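Local atomic coordinates of sulfide-quinone reductase (Aquifex aeolicus, PDB entry 3HYW), a protein that catalyses the FAD-dependent oxidation of hydrogen sulfide by a quinone at the membrane, building up polysulfur that is probably released as cyclooctasulfur. Residues L101-G106 against G293-I298; E258-A263 against K273-N278; D265-P270 against F281-Y286; N288-G293 against M322-N327. All coordinates share one frame; numbering follows the deposited sequence.

Contact 1. Residues L101-G106 against G293-I298; sequences LVIATG and GVVTAI. With FAD (flavin-adenine dinucleotide), chain G.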
loop_
_atom_site.group_PDB
_atom_site.type_symbol
_atom_site.label_atom_id
_atom_site.label_comp_id
_atom_site.label_asym_id
_atom_site.label_seq_id
_atom_site.Cartn_x
_atom_site.Cartn_y
_atom_site.Cartn_z
ATOM N N LEU A 101 5.720 14.560 46.621
ATOM C CA LEU A 101 4.963 15.379 45.679
ATOM C C LEU A 101 4.766 14.651 44.352
ATOM O O LEU A 101 5.721 14.127 43.782
ATOM C CB LEU A 101 5.680 16.714 45.422
ATOM C CG LEU A 101 5.077 17.636 44.354
ATOM C CD1 LEU A 101 3.814 18.297 44.880
ATOM C CD2 LEU A 101 6.064 18.682 43.878
ATOM N N VAL A 102 3.525 14.632 43.875
ATOM C CA VAL A 102 3.209 14.096 42.547
ATOM C C VAL A 102 2.734 15.231 41.634
ATOM O O VAL A 102 1.710 15.870 41.896
ATOM C CB VAL A 102 2.120 12.992 42.602
ATOM C CG1 VAL A 102 1.828 12.455 41.208
ATOM C CG2 VAL A 102 2.536 11.868 43.528
ATOM N N ILE A 103 3.482 15.469 40.564
ATOM C CA ILE A 103 3.115 16.487 39.585
ATOM C C ILE A 103 2.368 15.837 38.430
ATOM O O ILE A 103 2.917 14.982 37.723
ATOM C CB ILE A 103 4.345 17.285 39.078
ATOM C CG1 ILE A 103 5.146 17.828 40.270
ATOM C CG2 ILE A 103 3.891 18.417 38.129
ATOM C CD1 ILE A 103 6.510 18.383 39.925
ATOM N N ALA A 104 1.110 16.240 38.252
ATOM C CA ALA A 104 0.232 15.651 37.236
ATOM C C ALA A 104 -0.694 16.699 36.595
ATOM O O ALA A 104 -1.914 16.497 36.487
ATOM C CB ALA A 104 -0.581 14.505 37.847
ATOM N N THR A 105 -0.097 17.802 36.162
ATOM C CA THR A 105 -0.829 18.969 35.674
ATOM C C THR A 105 -1.305 18.877 34.211
ATOM O O THR A 105 -1.976 19.782 33.720
ATOM C CB THR A 105 0.014 20.258 35.835
ATOM O OG1 THR A 105 1.316 20.043 35.290
ATOM C CG2 THR A 105 0.155 20.633 37.295
ATOM N N GLY A 106 -0.961 17.796 33.520
ATOM C CA GLY A 106 -1.406 17.606 32.135
ATOM C C GLY A 106 -0.658 18.504 31.159
ATOM O O GLY A 106 0.363 19.087 31.517
ATOM N N GLY A 293 1.783 11.411 33.947
ATOM C CA GLY A 293 0.966 11.949 32.873
ATOM C C GLY A 293 1.702 12.682 31.775
ATOM O O GLY A 293 2.902 12.483 31.565
ATOM N N VAL A 294 0.958 13.535 31.068
ATOM C CA VAL A 294 1.460 14.265 29.904
ATOM C C VAL A 294 2.571 15.245 30.281
ATOM O O VAL A 294 3.445 15.560 29.470
ATOM C CB VAL A 294 0.298 15.037 29.202
ATOM C CG1 VAL A 294 0.822 15.924 28.088
ATOM C CG2 VAL A 294 -0.735 14.052 28.656
ATOM N N VAL A 295 2.535 15.716 31.521
ATOM C CA VAL A 295 3.507 16.688 32.007
ATOM C C VAL A 295 4.927 16.114 32.132
ATOM O O VAL A 295 5.881 16.862 32.326
ATOM C CB VAL A 295 3.050 17.321 33.351
ATOM C CG1 VAL A 295 3.305 16.373 34.528
ATOM C CG2 VAL A 295 3.749 18.663 33.570
ATOM N N THR A 296 5.062 14.793 32.032
ATOM C CA THR A 296 6.379 14.141 32.147
ATOM C C THR A 296 7.224 14.295 30.879
ATOM O O THR A 296 6.725 14.144 29.766
ATOM C CB THR A 296 6.276 12.643 32.535
ATOM O OG1 THR A 296 5.514 11.914 31.559
ATOM C CG2 THR A 296 5.635 12.497 33.911
ATOM N N ALA A 297 8.508 14.592 31.054
ATOM C CA ALA A 297 9.414 14.728 29.919
ATOM C C ALA A 297 9.882 13.351 29.445
ATOM O O ALA A 297 10.710 12.698 30.087
ATOM C CB ALA A 297 10.602 15.608 30.285
ATOM N N ILE A 298 9.337 12.909 28.317
ATOM C CA ILE A 298 9.739 11.643 27.719
ATOM C C ILE A 298 10.304 11.974 26.342
ATOM O O ILE A 298 9.637 12.650 25.561
ATOM C CB ILE A 298 8.550 10.645 27.591
ATOM C CG1 ILE A 298 7.933 10.336 28.957
ATOM C CG2 ILE A 298 9.000 9.328 26.934
ATOM C CD1 ILE A 298 6.695 9.446 28.871
HETATM P PA FAD G . -5.259 15.884 32.493
HETATM O O1A FAD G . -6.149 14.670 32.570
HETATM O O2A FAD G . -5.516 16.918 31.440
HETATM O O5B FAD G . -5.311 16.559 33.940
HETATM C C5B FAD G . -4.492 17.644 34.343
HETATM C C4B FAD G . -5.162 18.273 35.555
HETATM O O4B FAD G . -4.279 19.208 36.174
HETATM C C3B FAD G . -6.396 19.063 35.153
HETATM O O3B FAD G . -7.425 18.830 36.122
HETATM C C2B FAD G . -5.932 20.506 35.200
HETATM O O2B FAD G . -7.007 21.404 35.465
HETATM C C1B FAD G . -4.934 20.465 36.343
HETATM N N9A FAD G . -3.921 21.555 36.340
HETATM C C8A FAD G . -3.277 22.078 35.274
HETATM N N7A FAD G . -2.418 23.034 35.710
HETATM C C5A FAD G . -2.538 23.108 37.056
HETATM C C6A FAD G . -1.934 23.888 38.041
HETATM N N6A FAD G . -1.006 24.814 37.708
HETATM N N1A FAD G . -2.281 23.710 39.343
HETATM C C2A FAD G . -3.202 22.795 39.695
HETATM N N3A FAD G . -3.801 22.033 38.766
HETATM C C4A FAD G . -3.483 22.168 37.446
HETATM N N1 FAD G . -5.736 8.950 25.718
HETATM C C2 FAD G . -6.220 7.698 25.495
HETATM O O2 FAD G . -5.642 6.711 25.992
HETATM N N3 FAD G . -7.331 7.492 24.749
HETATM C C4 FAD G . -7.983 8.541 24.207
HETATM O O4 FAD G . -9.099 8.355 23.441
HETATM C C4X FAD G . -7.506 9.829 24.418
HETATM N N5 FAD G . -8.161 10.876 23.866
HETATM C C5X FAD G . -7.720 12.138 24.064
HETATM C C6 FAD G . -8.423 13.205 23.494
HETATM C C7 FAD G . -7.986 14.513 23.674
HETATM C C7M FAD G . -8.775 15.639 23.032
HETATM C C8 FAD G . -6.836 14.749 24.431
HETATM C C8M FAD G . -6.301 16.149 24.664
HETATM C C9 FAD G . -6.137 13.677 24.993
HETATM C C9A FAD G . -6.574 12.353 24.828
HETATM N N10 FAD G . -5.910 11.300 25.391
HETATM C C10 FAD G . -6.361 10.035 25.186
HETATM C "C1'" FAD G . -4.654 11.530 26.141
HETATM C "C2'" FAD G . -4.633 11.466 27.655
HETATM O "O2'" FAD G . -5.265 10.263 28.112
HETATM C "C3'" FAD G . -5.270 12.736 28.220
HETATM O "O3'" FAD G . -4.545 13.890 27.731
HETATM C "C4'" FAD G . -5.267 12.728 29.742
HETATM O "O4'" FAD G . -6.220 13.700 30.192
HETATM C "C5'" FAD G . -3.883 13.050 30.294
HETATM O "O5'" FAD G . -3.890 12.942 31.715
HETATM P P FAD G . -3.093 13.977 32.660
HETATM O O1P FAD G . -3.383 13.597 34.088
HETATM O O2P FAD G . -1.654 14.101 32.207
HETATM O O3P FAD G . -3.736 15.417 32.328
HETATM O O HOH W 1 0.280 15.239 33.655
#
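Gly106 and Val295 are joined through a single water that also donates to the FAD phosphate, with no direct polar bond between them. The water accepts from Gly106 N and, at 3.1 Å, from Val295 N, and donates to FAD O2P. These residues form part of the FAD-binding Rossmann-type domain: strand 100-103 of its parallel sheet runs into Ala104-Gly106, and strand 289-291 is followed by a type I turn from Gly293 to Thr296. The turn brings Val294 N to the pyrophosphate, where it donates to FAD O2P at 2.9 Å in a nearly straight bond (168°). Glycine suits both approaches, since a CB on Gly106 would collide with FAD O3P and one on Gly293 with FAD O2P. Val295 carries the packing. Its CG1 lies between backbone N and carbonyl carbon (chi1 78°) and thereby reaches Ile103 O at 3.5 Å, while its CG2 lies 3.3 Å from Thr105 OG1. Thr105 works on two fronts, OG1 turned to this valine and CG2 set against the adenine, 3.7 Å from FAD C5A. With a glycine in place of Thr105, the adenine is likely to be held less firmly on that side and a gap would probably open beside Val295 CG2. The turn itself is clamped at Gly293 O, which accepts from Thr296 N and, almost in line with its C=O bond, from Thr296 OG1 at 2.7 Å.

Contact 2. Residues E258-A263 against K273-N278; sequences EVVASA and KMVIVN. With SO4 (sulfate ion), chain N.
Lys273 NZ and Glu258 OE2, 2.8 Å apart, form a hydrogen-bonded salt bridge on the rim of the contact, the ammonium meeting the carboxylate oxygen on its syn side. The two chains reach it differently. The glutamate starts out away from segment 273-278 and folds back through a bend at chi2 (-60°), whereas the lysine is extended beyond CG and passes alongside the first turn of helix 258-261. A sulfate, probably from the crystallisation liquor, sits at the N-terminal end of this helix; its O2 accepts from Glu258 N at 2.9 Å (168°) and its O3 from Val259 N at 3.1 Å. Lys77 and Lys108 also bind this anion. Inward from the salt bridge, the lysine stem rests on Ala261, with Lys273 CD 4.1 Å from Ala261 CB. Deeper still, Val260 points at the loop: its CG1 comes within 3.3 Å of Lys273 O, and its CG2 meets Val275 CG2 at 3.8 Å, the two valines crossing at about a right angle. Both valines also touch Ile103, so the short helix and the loop pack together against strand 100-103 of the parallel sheet. Polarity thus falls from rim to interior: the charged pair bridges helix and loop outside, while the methyls of Val260 bury Lys273 O, a carbonyl without a hydrogen-bond partner in the model.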
loop_
_atom_site.group_PDB
_atom_site.type_symbol
_atom_site.label_atom_id
_atom_site.label_comp_id
_atom_site.label_asym_id
_atom_site.label_seq_id
_atom_site.Cartn_x
_atom_site.Cartn_y
_atom_site.Cartn_z
ATOM N N GLU A 258 4.095 26.642 34.445
ATOM C CA GLU A 258 4.963 27.526 35.204
ATOM C C GLU A 258 5.254 27.007 36.607
ATOM O O GLU A 258 6.321 27.266 37.151
ATOM C CB GLU A 258 4.377 28.937 35.248
ATOM C CG GLU A 258 4.350 29.603 33.883
ATOM C CD GLU A 258 5.738 29.732 33.275
ATOM O OE1 GLU A 258 6.543 30.518 33.818
ATOM O OE2 GLU A 258 6.021 29.055 32.258
ATOM N N VAL A 259 4.312 26.263 37.181
ATOM C CA VAL A 259 4.521 25.647 38.498
ATOM C C VAL A 259 5.717 24.683 38.474
ATOM O O VAL A 259 6.492 24.623 39.432
ATOM C CB VAL A 259 3.227 24.960 39.050
ATOM C CG1 VAL A 259 2.776 23.816 38.167
ATOM C CG2 VAL A 259 3.432 24.480 40.481
ATOM N N VAL A 260 5.872 23.947 37.375
ATOM C CA VAL A 260 7.028 23.067 37.212
ATOM C C VAL A 260 8.307 23.897 37.022
ATOM O O VAL A 260 9.307 23.660 37.700
ATOM C CB VAL A 260 6.825 22.035 36.081
ATOM C CG1 VAL A 260 8.102 21.259 35.817
ATOM C CG2 VAL A 260 5.731 21.056 36.464
ATOM N N ALA A 261 8.252 24.872 36.112
ATOM C CA ALA A 261 9.362 25.811 35.884
ATOM C C ALA A 261 9.866 26.469 37.175
ATOM O O ALA A 261 11.054 26.746 37.313
ATOM C CB ALA A 261 8.957 26.870 34.861
ATOM N N SER A 262 8.960 26.695 38.124
ATOM C CA SER A 262 9.304 27.327 39.397
ATOM C C SER A 262 10.247 26.495 40.285
ATOM O O SER A 262 10.934 27.044 41.144
ATOM C CB SER A 262 8.036 27.701 40.168
ATOM O OG SER A 262 7.412 26.553 40.717
ATOM N N ALA A 263 10.288 25.184 40.062
ATOM C CA ALA A 263 11.127 24.280 40.864
ATOM C C ALA A 263 12.595 24.233 40.406
ATOM O O ALA A 263 13.436 23.587 41.041
ATOM C CB ALA A 263 10.517 22.870 40.881
ATOM N N LYS A 273 9.792 22.603 29.756
ATOM C CA LYS A 273 9.223 22.832 31.100
ATOM C C LYS A 273 8.454 21.621 31.651
ATOM O O LYS A 273 7.697 21.736 32.617
ATOM C CB LYS A 273 8.365 24.109 31.153
ATOM C CG LYS A 273 9.155 25.413 31.030
ATOM C CD LYS A 273 8.231 26.619 30.869
ATOM C CE LYS A 273 9.021 27.922 30.832
ATOM N NZ LYS A 273 8.164 29.090 30.485
ATOM N N MET A 274 8.661 20.460 31.041
ATOM C CA MET A 274 8.048 19.240 31.535
ATOM C C MET A 274 8.905 18.639 32.639
ATOM O O MET A 274 10.078 19.005 32.789
ATOM C CB MET A 274 7.811 18.247 30.395
ATOM C CG MET A 274 6.659 18.660 29.507
ATOM S SD MET A 274 6.233 17.440 28.263
ATOM C CE MET A 274 7.465 17.686 27.039
ATOM N N VAL A 275 8.313 17.727 33.415
ATOM C CA VAL A 275 8.988 17.154 34.584
ATOM C C VAL A 275 10.092 16.162 34.207
ATOM O O VAL A 275 9.843 15.163 33.531
ATOM C CB VAL A 275 7.994 16.468 35.555
ATOM C CG1 VAL A 275 8.720 16.004 36.818
ATOM C CG2 VAL A 275 6.836 17.425 35.914
ATOM N N ILE A 276 11.305 16.438 34.670
ATOM C CA ILE A 276 12.418 15.513 34.490
ATOM C C ILE A 276 12.183 14.299 35.385
ATOM O O ILE A 276 12.073 14.418 36.607
ATOM C CB ILE A 276 13.786 16.166 34.791
ATOM C CG1 ILE A 276 13.990 17.414 33.918
ATOM C CG2 ILE A 276 14.935 15.150 34.575
ATOM C CD1 ILE A 276 15.180 18.307 34.340
ATOM N N VAL A 277 12.058 13.135 34.759
ATOM C CA VAL A 277 11.854 11.895 35.499
ATOM C C VAL A 277 12.812 10.831 35.006
ATOM O O VAL A 277 13.342 10.934 33.894
ATOM C CB VAL A 277 10.382 11.369 35.419
ATOM C CG1 VAL A 277 9.424 12.315 36.134
ATOM C CG2 VAL A 277 9.933 11.102 33.970
ATOM N N ASN A 278 13.042 9.827 35.847
ATOM C CA ASN A 278 13.798 8.648 35.442
ATOM C C ASN A 278 12.837 7.515 35.045
ATOM O O ASN A 278 11.651 7.764 34.841
ATOM C CB ASN A 278 14.795 8.231 36.540
ATOM C CG ASN A 278 14.124 7.884 37.867
ATOM O OD1 ASN A 278 12.958 7.476 37.917
ATOM N ND2 ASN A 278 14.881 8.020 38.956
HETATM S S SO4 N . 0.529 27.147 35.256
HETATM O O1 SO4 N . -0.148 28.426 35.380
HETATM O O2 SO4 N . 1.294 27.178 34.012
HETATM O O3 SO4 N . 1.410 26.921 36.397
HETATM O O4 SO4 N . -0.482 26.093 35.197
#

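Contact 3. Residues D265-P270 against F281-Y286; sequences DKVANP and FQNPTY
Two loop segments of the FAD domain, both between helix 258-261 and strand 289-291, meet here partly buried, Lys266 and Val267 facing Asn283, Thr285 and Tyr286, with Lys266 and Thr285 on the exposed side. A water bridges them: it donates to Lys266 O at 2.6 Å and is hydrogen-bonded to Thr285 OG1 at 2.5 Å. Beside it, the Asn283 amide faces Lys266 O and the flank of Val267. Lys266 starts toward the other loop, its CB 3.6 Å from Thr285 OG1, then turns off. Bends at chi2 (-62°) and chi4 (-67°) curl the chain back, and NZ makes a salt bridge with Asp265 OD1 at 3.0 Å, on the syn side and 19° out of the carboxylate plane. The apolar part is Val267 CG2, which approaches the Tyr286 ring obliquely and lies 3.7 Å from CD1. Thr285 CG2 sits over one face of that ring, offset toward its rim. The phenol hydroxyl is engaged beyond this contact by Asp84. Because the lysine charge is met within its own segment, no charged pair spans the loops; a shared water, the Asn283 side chain near Lys266 O and a small aliphatic-aromatic patch join them instead.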
loop_
_atom_site.group_PDB
_atom_site.type_symbol
_atom_site.label_atom_id
_atom_site.label_comp_id
_atom_site.label_asym_id
_atom_site.label_seq_id
_atom_site.Cartn_x
_atom_site.Cartn_y
_atom_site.Cartn_z
ATOM N N ASP A 265 15.847 24.060 37.265
ATOM C CA ASP A 265 16.256 23.254 36.106
ATOM C C ASP A 265 16.619 21.791 36.398
ATOM O O ASP A 265 16.918 21.040 35.474
ATOM C CB ASP A 265 17.369 23.959 35.299
ATOM C CG ASP A 265 18.636 24.206 36.107
ATOM O OD1 ASP A 265 18.890 23.503 37.109
ATOM O OD2 ASP A 265 19.407 25.112 35.720
ATOM N N LYS A 266 16.604 21.401 37.675
ATOM C CA LYS A 266 16.726 19.987 38.063
ATOM C C LYS A 266 15.370 19.279 38.009
ATOM O O LYS A 266 15.307 18.047 37.979
ATOM C CB LYS A 266 17.332 19.833 39.468
ATOM C CG LYS A 266 18.673 20.547 39.697
ATOM C CD LYS A 266 19.782 20.025 38.785
ATOM C CE LYS A 266 21.094 20.754 39.047
ATOM N NZ LYS A 266 21.044 22.201 38.662
ATOM N N VAL A 267 14.294 20.063 38.000
ATOM C CA VAL A 267 12.929 19.525 37.963
ATOM C C VAL A 267 12.244 19.828 36.626
ATOM O O VAL A 267 11.586 18.959 36.048
ATOM C CB VAL A 267 12.072 20.063 39.140
ATOM C CG1 VAL A 267 10.627 19.545 39.062
ATOM C CG2 VAL A 267 12.702 19.695 40.486
ATOM N N ALA A 268 12.399 21.060 36.147
ATOM C CA ALA A 268 11.820 21.475 34.864
ATOM C C ALA A 268 12.814 21.286 33.726
ATOM O O ALA A 268 13.890 21.885 33.737
ATOM C CB ALA A 268 11.365 22.935 34.932
ATOM N N ASN A 269 12.458 20.438 32.760
ATOM C CA ASN A 269 13.238 20.264 31.528
ATOM C C ASN A 269 13.390 21.613 30.813
ATOM O O ASN A 269 12.393 22.266 30.529
ATOM C CB ASN A 269 12.544 19.231 30.617
ATOM C CG ASN A 269 13.253 19.030 29.282
ATOM O OD1 ASN A 269 13.486 19.980 28.531
ATOM N ND2 ASN A 269 13.575 17.781 28.967
ATOM N N PRO A 270 14.637 22.033 30.523
ATOM C CA PRO A 270 14.873 23.351 29.914
ATOM C C PRO A 270 14.084 23.588 28.623
ATOM O O PRO A 270 13.494 24.667 28.445
ATOM C CB PRO A 270 16.376 23.336 29.609
ATOM C CG PRO A 270 16.948 22.376 30.565
ATOM C CD PRO A 270 15.900 21.310 30.763
ATOM N N PHE A 281 9.741 7.131 37.101
ATOM C CA PHE A 281 8.949 8.370 37.103
ATOM C C PHE A 281 9.159 9.235 38.338
ATOM O O PHE A 281 8.270 9.961 38.792
ATOM C CB PHE A 281 7.483 8.095 36.734
ATOM C CG PHE A 281 7.305 7.896 35.258
ATOM C CD1 PHE A 281 7.774 6.736 34.644
ATOM C CD2 PHE A 281 6.776 8.909 34.466
ATOM C CE1 PHE A 281 7.679 6.569 33.263
ATOM C CE2 PHE A 281 6.677 8.748 33.083
ATOM C CZ PHE A 281 7.117 7.571 32.486
ATOM N N GLN A 282 10.389 9.149 38.834
ATOM C CA GLN A 282 10.866 9.915 39.952
ATOM C C GLN A 282 11.869 10.929 39.422
ATOM O O GLN A 282 12.639 10.628 38.509
ATOM C CB GLN A 282 11.540 8.945 40.924
ATOM C CG GLN A 282 12.318 9.549 42.078
ATOM C CD GLN A 282 13.129 8.486 42.789
ATOM O OE1 GLN A 282 13.953 7.813 42.173
ATOM N NE2 GLN A 282 12.881 8.311 44.080
ATOM N N ASN A 283 11.858 12.133 39.986
ATOM C CA ASN A 283 12.885 13.116 39.652
ATOM C C ASN A 283 14.248 12.622 40.142
ATOM O O ASN A 283 14.352 12.154 41.272
ATOM C CB ASN A 283 12.565 14.472 40.277
ATOM C CG ASN A 283 13.513 15.555 39.815
ATOM O OD1 ASN A 283 13.522 15.939 38.641
ATOM N ND2 ASN A 283 14.323 16.048 40.730
ATOM N N PRO A 284 15.286 12.695 39.282
ATOM C CA PRO A 284 16.632 12.242 39.638
ATOM C C PRO A 284 17.285 12.983 40.804
ATOM O O PRO A 284 18.101 12.394 41.516
ATOM C CB PRO A 284 17.433 12.486 38.352
ATOM C CG PRO A 284 16.408 12.461 37.269
ATOM C CD PRO A 284 15.228 13.149 37.881
ATOM N N THR A 285 16.949 14.261 40.985
ATOM C CA THR A 285 17.607 15.103 41.992
ATOM C C THR A 285 16.831 15.108 43.310
ATOM O O THR A 285 17.404 14.900 44.381
ATOM C CB THR A 285 17.807 16.557 41.482
ATOM O OG1 THR A 285 18.541 16.540 40.254
ATOM C CG2 THR A 285 18.567 17.402 42.498
ATOM N N TYR A 286 15.529 15.359 43.223
ATOM C CA TYR A 286 14.657 15.348 44.390
ATOM C C TYR A 286 13.842 14.061 44.367
ATOM O O TYR A 286 12.857 13.938 43.637
ATOM C CB TYR A 286 13.764 16.595 44.423
ATOM C CG TYR A 286 14.538 17.901 44.469
ATOM C CD1 TYR A 286 14.766 18.642 43.310
ATOM C CD2 TYR A 286 15.047 18.395 45.678
ATOM C CE1 TYR A 286 15.483 19.847 43.344
ATOM C CE2 TYR A 286 15.758 19.590 45.725
ATOM C CZ TYR A 286 15.973 20.310 44.552
ATOM O OH TYR A 286 16.675 21.495 44.600
HETATM O O HOH W 2 17.119 16.154 38.205
#

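Contact 4. Residues N288-G293 against M322-N327; sequences NIFGVG and MAVAHN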
loop_
_atom_site.group_PDB
_atom_site.type_symbol
_atom_site.label_atom_id
_atom_site.label_comp_id
_atom_site.label_asym_id
_atom_site.label_seq_id
_atom_site.Cartn_x
_atom_site.Cartn_y
_atom_site.Cartn_z
ATOM N N ASN A 288 11.835 12.627 46.280
ATOM C CA ASN A 288 10.455 12.649 46.768
ATOM C C ASN A 288 9.487 13.366 45.816
ATOM O O ASN A 288 8.319 13.583 46.154
ATOM C CB ASN A 288 10.384 13.230 48.191
ATOM C CG ASN A 288 10.745 14.710 48.255
ATOM O OD1 ASN A 288 11.539 15.204 47.464
ATOM N ND2 ASN A 288 10.164 15.418 49.218
ATOM N N ILE A 289 9.981 13.725 44.631
ATOM C CA ILE A 289 9.143 14.303 43.573
ATOM C C ILE A 289 8.971 13.295 42.439
ATOM O O ILE A 289 9.943 12.717 41.954
ATOM C CB ILE A 289 9.712 15.641 43.017
ATOM C CG1 ILE A 289 9.766 16.711 44.120
ATOM C CG2 ILE A 289 8.874 16.133 41.830
ATOM C CD1 ILE A 289 10.376 18.039 43.685
ATOM N N PHE A 290 7.717 13.088 42.045
ATOM C CA PHE A 290 7.368 12.163 40.982
ATOM C C PHE A 290 6.518 12.915 39.953
ATOM O O PHE A 290 5.834 13.886 40.284
ATOM C CB PHE A 290 6.597 10.954 41.548
ATOM C CG PHE A 290 7.404 10.104 42.500
ATOM C CD1 PHE A 290 7.532 10.461 43.838
ATOM C CD2 PHE A 290 8.031 8.946 42.060
ATOM C CE1 PHE A 290 8.286 9.687 44.715
ATOM C CE2 PHE A 290 8.778 8.157 42.932
ATOM C CZ PHE A 290 8.908 8.527 44.256
ATOM N N GLY A 291 6.589 12.484 38.699
ATOM C CA GLY A 291 5.739 13.052 37.655
ATOM C C GLY A 291 4.862 11.963 37.068
ATOM O O GLY A 291 5.318 10.834 36.862
ATOM N N VAL A 292 3.599 12.290 36.800
ATOM C CA VAL A 292 2.669 11.327 36.209
ATOM C C VAL A 292 1.875 12.035 35.117
ATOM O O VAL A 292 1.371 13.131 35.328
ATOM C CB VAL A 292 1.690 10.729 37.267
ATOM C CG1 VAL A 292 0.653 9.811 36.620
ATOM C CG2 VAL A 292 2.440 9.964 38.345
ATOM N N GLY A 293 1.783 11.411 33.947
ATOM C CA GLY A 293 0.966 11.949 32.873
ATOM C C GLY A 293 1.702 12.682 31.775
ATOM O O GLY A 293 2.902 12.483 31.565
ATOM N N MET A 322 0.320 3.744 38.848
ATOM C CA MET A 322 0.524 2.531 39.661
ATOM C C MET A 322 1.964 2.439 40.153
ATOM O O MET A 322 2.211 2.164 41.331
ATOM C CB MET A 322 0.209 1.252 38.879
ATOM C CG MET A 322 -1.222 1.057 38.457
ATOM S SD MET A 322 -1.356 -0.460 37.475
ATOM C CE MET A 322 -2.614 0.038 36.291
ATOM N N ALA A 323 2.907 2.651 39.236
ATOM C CA ALA A 323 4.334 2.608 39.562
ATOM C C ALA A 323 4.707 3.662 40.603
ATOM O O ALA A 323 5.400 3.357 41.575
ATOM C CB ALA A 323 5.179 2.770 38.304
ATOM N N VAL A 324 4.229 4.891 40.410
ATOM C CA VAL A 324 4.560 5.999 41.315
ATOM C C VAL A 324 3.999 5.775 42.722
ATOM O O VAL A 324 4.691 6.015 43.717
ATOM C CB VAL A 324 4.096 7.357 40.741
ATOM C CG1 VAL A 324 4.028 8.434 41.838
ATOM C CG2 VAL A 324 5.027 7.790 39.606
ATOM N N ALA A 325 2.750 5.323 42.796
ATOM C CA ALA A 325 2.118 4.978 44.069
ATOM C C ALA A 325 2.881 3.889 44.830
ATOM O O ALA A 325 3.110 4.026 46.028
ATOM C CB ALA A 325 0.660 4.587 43.861
ATOM N N HIS A 326 3.301 2.833 44.136
ATOM C CA HIS A 326 4.105 1.772 44.759
ATOM C C HIS A 326 5.468 2.273 45.209
ATOM O O HIS A 326 5.936 1.916 46.293
ATOM C CB HIS A 326 4.267 0.574 43.825
ATOM C CG HIS A 326 3.084 -0.344 43.821
ATOM N ND1 HIS A 326 2.862 -1.275 44.812
ATOM C CD2 HIS A 326 2.049 -0.461 42.955
ATOM C CE1 HIS A 326 1.746 -1.932 44.554
ATOM N NE2 HIS A 326 1.232 -1.456 43.434
ATOM N N ASN A 327 6.089 3.106 44.372
ATOM C CA ASN A 327 7.382 3.702 44.675
ATOM C C ASN A 327 7.355 4.576 45.927
ATOM O O ASN A 327 8.275 4.519 46.749
ATOM C CB ASN A 327 7.893 4.502 43.469
ATOM C CG ASN A 327 8.358 3.612 42.324
ATOM O OD1 ASN A 327 8.499 4.067 41.183
ATOM N ND2 ASN A 327 8.590 2.345 42.617
#
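Val324 is the first residue along helix 322-327 to touch strand 289-291, and it does so with both methyls. Helix and strand run nearly antiparallel (167°) with their axes 9.4 Å apart, as where a helix packs on the parallel sheet of a Rossmann-type domain; strand 289-291 is an outermost strand of that sheet within the chain. Val324 CG1, anti to the backbone N (chi1 162°), lies 3.6 Å from Phe290 CB and against the start of the ring. Its other methyl, CG2, meets Val292 CG2 at 3.6 Å and passes 4.1 Å from Gly291 O. The valine is therefore wedged between Phe290 of the strand and Val292 just beyond its end, which both point to the helix. Val102 of the neighbouring strand and Thr17 of helix 12-24 also touch Val324. One helical turn later, Asn327 lays its aliphatic base by the far part of the phenyl group, the amide plane turned 32° from the ring plane. Cutting Phe290 back to an alanine is likely to open a gap between strand and helix, leaving Asn327 CB without its ring partner and Val324 CG1 with less to pack on. The phenyl group comes to Asn327 obliquely, and its CE2 ends 3.8 Å from Asn327 CB.

Contacts 1 and 4 are buried and share Gly293, as well as the neighbouring strands 100-103 and 289-291, which are hydrogen-bonded from Leu101 to Asn288 and Phe290. Contact 1 lies at the phosphate end of these strands and is rich in polar backbone groups; contact 4 packs on one sheet face and is almost wholly apolar. Contacts 2 and 3 belong to the more exposed region formed by helix 258-261 and the loops that follow it up to strand 289-291, where a salt bridge and a water bridge appear. Backbone pairs link them: Val275 with Val295 joins contact 2 to contact 1, Ile276 with Val267 contact 2 to contact 3, and Asn283 with Ile289 contact 3 to contact 4.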